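Local coordinates for protein excinuclease ABC, subunit A. (Deinococcus radiodurans, PDB 2VF7) that binds DNA and zinc and hydrolyses ATP as a UvrA-family ABC protein, probably taking part in damage recognition during excision repair, at residues A[516-521]-A[537-542]; A[545-550]-A[572-577]. The protein carries 1 engineered substitution. One frame throughout, in Å; residues are numbered along the deposited sequence.

Interaction 1 of 2, residues A[516-521]-A[537-542]. With ADP (adenosine-5'-diphosphate), chain D.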
# COMPACT_ATOMS: atom_id res chain seq x y z
N LEU A 516 38.67 -21.33 23.38
CA LEU A 516 39.13 -20.15 24.10
C LEU A 516 38.84 -20.25 25.59
O LEU A 516 37.72 -20.56 25.99
CB LEU A 516 38.44 -18.89 23.54
CG LEU A 516 38.51 -17.59 24.34
CD1 LEU A 516 39.86 -16.91 24.16
CD2 LEU A 516 37.39 -16.64 23.94
N ASP A 517 39.86 -19.99 26.41
CA ASP A 517 39.76 -19.98 27.88
C ASP A 517 39.88 -18.55 28.42
O ASP A 517 40.84 -17.83 28.12
CB ASP A 517 40.85 -20.86 28.51
CG ASP A 517 40.96 -22.24 27.87
OD1 ASP A 517 42.01 -22.90 28.05
OD2 ASP A 517 40.01 -22.70 27.19
N VAL A 518 38.92 -18.15 29.25
CA VAL A 518 38.81 -16.77 29.73
C VAL A 518 38.40 -16.72 31.23
O VAL A 518 37.71 -17.62 31.72
CB VAL A 518 37.83 -15.95 28.83
CG1 VAL A 518 36.39 -16.31 29.14
CG2 VAL A 518 38.05 -14.46 28.97
N ARG A 519 38.86 -15.69 31.94
CA ARG A 519 38.53 -15.53 33.36
C ARG A 519 37.77 -14.24 33.66
O ARG A 519 38.14 -13.17 33.18
CB ARG A 519 39.79 -15.59 34.22
CG ARG A 519 40.62 -16.85 34.06
CD ARG A 519 41.01 -17.45 35.41
NE ARG A 519 42.04 -16.68 36.12
CZ ARG A 519 42.45 -16.93 37.36
NH1 ARG A 519 41.91 -17.93 38.06
NH2 ARG A 519 43.40 -16.19 37.91
N PHE A 520 36.70 -14.35 34.45
CA PHE A 520 35.96 -13.18 34.90
C PHE A 520 36.07 -13.07 36.43
O PHE A 520 35.68 -13.99 37.12
CB PHE A 520 34.47 -13.27 34.53
CG PHE A 520 34.20 -13.49 33.06
CD1 PHE A 520 33.99 -14.78 32.56
CD2 PHE A 520 34.08 -12.40 32.18
CE1 PHE A 520 33.71 -15.00 31.20
CE2 PHE A 520 33.79 -12.61 30.82
CZ PHE A 520 33.61 -13.91 30.33
N PRO A 521 36.55 -11.92 36.95
CA PRO A 521 36.67 -11.70 38.39
C PRO A 521 35.31 -11.47 39.03
O PRO A 521 34.41 -10.98 38.36
CB PRO A 521 37.50 -10.42 38.48
CG PRO A 521 37.15 -9.68 37.24
CD PRO A 521 37.00 -10.74 36.18
N SER A 537 29.76 -10.34 22.28
CA SER A 537 28.41 -10.86 22.33
C SER A 537 28.36 -12.40 22.29
O SER A 537 27.56 -13.01 23.01
CB SER A 537 27.57 -10.18 21.23
OG SER A 537 26.57 -11.03 20.72
N THR A 538 29.23 -13.01 21.49
CA THR A 538 29.34 -14.47 21.40
C THR A 538 29.90 -15.09 22.68
O THR A 538 29.48 -16.17 23.08
CB THR A 538 30.20 -14.92 20.18
OG1 THR A 538 29.85 -14.15 19.03
CG2 THR A 538 29.97 -16.37 19.86
N LEU A 539 30.85 -14.40 23.31
CA LEU A 539 31.42 -14.83 24.59
C LEU A 539 30.48 -14.59 25.78
O LEU A 539 30.23 -15.50 26.56
CB LEU A 539 32.75 -14.14 24.85
CG LEU A 539 33.52 -14.46 26.15
CD1 LEU A 539 34.07 -15.88 26.15
CD2 LEU A 539 34.64 -13.47 26.35
N VAL A 540 29.95 -13.37 25.88
CA VAL A 540 29.26 -12.91 27.10
C VAL A 540 27.78 -13.23 27.09
O VAL A 540 27.30 -13.92 27.99
CB VAL A 540 29.47 -11.40 27.34
CG1 VAL A 540 28.73 -10.93 28.59
CG2 VAL A 540 30.96 -11.06 27.43
N SER A 541 27.07 -12.74 26.09
CA SER A 541 25.62 -12.94 25.99
C SER A 541 25.26 -14.37 25.63
O SER A 541 24.37 -14.97 26.25
CB SER A 541 25.00 -11.95 25.00
OG SER A 541 25.15 -10.63 25.49
N GLN A 542 25.93 -14.93 24.64
CA GLN A 542 25.62 -16.29 24.22
C GLN A 542 26.29 -17.36 25.09
O GLN A 542 25.61 -18.07 25.80
CB GLN A 542 25.91 -16.48 22.73
CG GLN A 542 25.14 -15.48 21.84
CD GLN A 542 25.55 -15.54 20.38
OE1 GLN A 542 25.78 -16.63 19.84
NE2 GLN A 542 25.64 -14.38 19.74
PB ADP D . 30.39 -8.62 18.43
O1B ADP D . 29.88 -7.63 17.41
O2B ADP D . 29.43 -9.00 19.52
O3B ADP D . 31.76 -8.24 18.91
PA ADP D . 29.63 -11.32 17.67
O1A ADP D . 28.46 -11.15 16.77
O2A ADP D . 29.45 -11.73 19.10
O3A ADP D . 30.58 -10.01 17.62
O5' ADP D . 30.49 -12.51 16.99
C5' ADP D . 31.31 -12.27 15.85
C4' ADP D . 31.29 -13.42 14.85
O4' ADP D . 30.29 -14.38 15.17
C3' ADP D . 30.93 -12.85 13.49
O3' ADP D . 31.68 -13.51 12.48
C2' ADP D . 29.45 -13.16 13.34
O2' ADP D . 29.00 -13.23 11.98
C1' ADP D . 29.32 -14.47 14.10
N9 ADP D . 27.94 -14.63 14.63
C8 ADP D . 27.44 -14.04 15.74
N7 ADP D . 26.15 -14.39 15.96
C5 ADP D . 25.82 -15.24 14.95
C6 ADP D . 24.60 -16.00 14.56
N6 ADP D . 23.47 -15.90 15.31
N1 ADP D . 24.65 -16.77 13.45
C2 ADP D . 25.77 -16.86 12.70
N3 ADP D . 26.91 -16.20 12.99
C4 ADP D . 27.00 -15.39 14.08
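L539, on the helix that follows the P-loop, packs against three inward-facing residues of strand 516-521, L516, V518 and F520, and shows how an ABC-type ATPase joins its nucleotide-binding helix to the antiparallel sheet beside it. The apolar part is shared between the two branches of one leucine. With CG anti to the backbone N (chi1 -179°), L539 holds its fork out to the strand. Its CD1 meets V518 CG1 tip to tip at 3.8 Å and lies 4.1 Å from L516 CD2, the two leucine side chains crossing at about a right angle. Its CD2 approaches CZ of the F520 ring obliquely, 4.1 Å away. In the same apolar layer, V518 and F520 also touch L803, and L539 touches I805, of strand 801-805.

The polar interactions belong to the start of the helix, where ADP is held. T538 N gives a weak bond of 2.7 Å to ADP O2A, with an N-H...O angle of 127°. T538 turns OG1 beside its own backbone N (chi1 -44°) and toward the same O2A, but the 2.5 Å between OG1 and O2A is so short that its geometry is doubtful. S537 N also bonds to ADP O2B, less surely placed. A single leucine thus rests the helix on the strand, while N-H donors and the positive end of the helix dipole face the phosphates and would be expected to stabilise their charge.

Interaction 2 of 2, residues A[545-550]-A[572-577]; sequences VDALAA and GSARLG
L576 and A574 face A547 where the three-stranded antiparallel sheet of the ABC ATPase domain closes over the later turns of helix 536-551. L576 lies on the edge strand 575-578, and its CB points toward the helix. From CB the chain runs through CG without either atom coming within 4.5 Å of the helical segment, so the contact is left to the two methyl ends of the fork. CD2 takes the closer partner, meeting A547 CB at 3.7 Å. CD1 points to the L548 side and comes to 4.5 Å from L548 CB, a looser touch. Both torsions of L576 sit away from staggered values (chi1 -103°, chi2 -105°), and they place CD2 against A547 and CD1 nearer L548.

One residue pair completes the patch: A574 CB faces A547 CB at 4.3 Å, so the same alanine methyl is met from two neighbouring points on the 572-577 segment. No hydrogen bond crosses between the segments, and the contact is wholly apolar and only partly buried. L576 also touches L503, and A574 touches L505, of strand 502-510, while L548 turns to V754 of strand 753-758. The helix is kinked here, the amides of A547 and A550 lacking bonds to the preceding turn, but A549 N still bonds to V545 O at 3.0 Å.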
# COMPACT_ATOMS: atom_id res chain seq x y z
N VAL A 545 26.24 -16.82 29.43
CA VAL A 545 24.87 -16.92 29.93
C VAL A 545 24.29 -18.34 29.88
O VAL A 545 23.77 -18.83 30.89
CB VAL A 545 23.94 -15.91 29.20
CG1 VAL A 545 22.48 -16.21 29.48
CG2 VAL A 545 24.27 -14.51 29.63
N ASP A 546 24.37 -19.01 28.74
CA ASP A 546 23.88 -20.38 28.71
C ASP A 546 24.98 -21.41 28.95
O ASP A 546 24.99 -22.49 28.36
CB ASP A 546 22.96 -20.69 27.51
CG ASP A 546 23.53 -20.24 26.18
OD1 ASP A 546 24.50 -20.88 25.71
OD2 ASP A 546 22.97 -19.27 25.60
N ALA A 547 25.92 -21.04 29.82
CA ALA A 547 26.74 -22.02 30.51
C ALA A 547 26.26 -22.05 31.96
O ALA A 547 26.00 -23.12 32.50
CB ALA A 547 28.22 -21.67 30.43
N LEU A 548 26.09 -20.88 32.57
CA LEU A 548 25.66 -20.83 33.97
C LEU A 548 24.14 -20.83 34.20
O LEU A 548 23.69 -20.91 35.35
CB LEU A 548 26.41 -19.77 34.79
CG LEU A 548 26.25 -18.26 34.68
CD1 LEU A 548 27.06 -17.62 35.80
CD2 LEU A 548 26.77 -17.77 33.37
N ALA A 549 23.36 -20.75 33.12
CA ALA A 549 21.93 -21.05 33.20
C ALA A 549 21.74 -22.56 33.33
O ALA A 549 20.82 -23.02 34.01
CB ALA A 549 21.20 -20.52 31.99
N ALA A 550 22.63 -23.31 32.68
CA ALA A 550 22.65 -24.77 32.78
C ALA A 550 23.14 -25.28 34.15
O ALA A 550 22.74 -26.35 34.61
CB ALA A 550 23.49 -25.37 31.66
N GLY A 572 26.97 -24.29 20.37
CA GLY A 572 28.39 -24.48 20.65
C GLY A 572 28.70 -25.20 21.95
O GLY A 572 27.83 -25.86 22.54
N SER A 573 29.95 -25.08 22.40
CA SER A 573 30.42 -25.70 23.65
C SER A 573 30.93 -24.67 24.67
O SER A 573 31.13 -23.50 24.33
CB SER A 573 31.54 -26.72 23.36
OG SER A 573 31.21 -27.58 22.28
N ALA A 574 31.11 -25.12 25.92
CA ALA A 574 31.72 -24.35 27.02
C ALA A 574 31.91 -25.24 28.25
O ALA A 574 31.32 -26.31 28.35
CB ALA A 574 30.86 -23.14 27.37
N ARG A 575 32.75 -24.79 29.18
CA ARG A 575 32.95 -25.48 30.45
C ARG A 575 33.17 -24.50 31.59
O ARG A 575 33.98 -23.59 31.49
CB ARG A 575 34.11 -26.48 30.37
CG ARG A 575 33.73 -27.85 29.80
CD ARG A 575 34.92 -28.79 29.70
NE ARG A 575 36.02 -28.20 28.94
CZ ARG A 575 37.19 -27.84 29.46
NH1 ARG A 575 37.43 -28.00 30.75
NH2 ARG A 575 38.13 -27.31 28.67
N LEU A 576 32.44 -24.72 32.68
CA LEU A 576 32.52 -23.88 33.88
C LEU A 576 33.58 -24.37 34.87
O LEU A 576 33.86 -25.56 34.95
CB LEU A 576 31.15 -23.79 34.57
CG LEU A 576 30.29 -22.52 34.41
CD1 LEU A 576 30.33 -21.68 35.68
CD2 LEU A 576 30.68 -21.69 33.21
N GLY A 577 34.15 -23.42 35.60
CA GLY A 577 35.18 -23.69 36.61
C GLY A 577 35.38 -22.47 37.48
O GLY A 577 34.61 -21.50 37.40

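Overall arrangement
Both contacts use helix 536-551 and the same antiparallel sheet, in which strand 502-510 runs between the edge strands 516-521 and 575-578. Interaction 1 packs the early turns of the helix against one edge, and interaction 2 packs later turns against the other, with centres about 10 Å apart. They meet along the helix, where V540 O lies 3.5 Å from V545 CG2. Only interaction 1 includes residues that hold ADP, which is also hydrogen-bonded by G533 N, G535 N and K536 NZ of the P-loop. Interaction 2 stands back from the nucleotide: the side chain of A574 is about 10 Å from that of T538. One helix therefore joins the nucleotide site to both margins of the sheet.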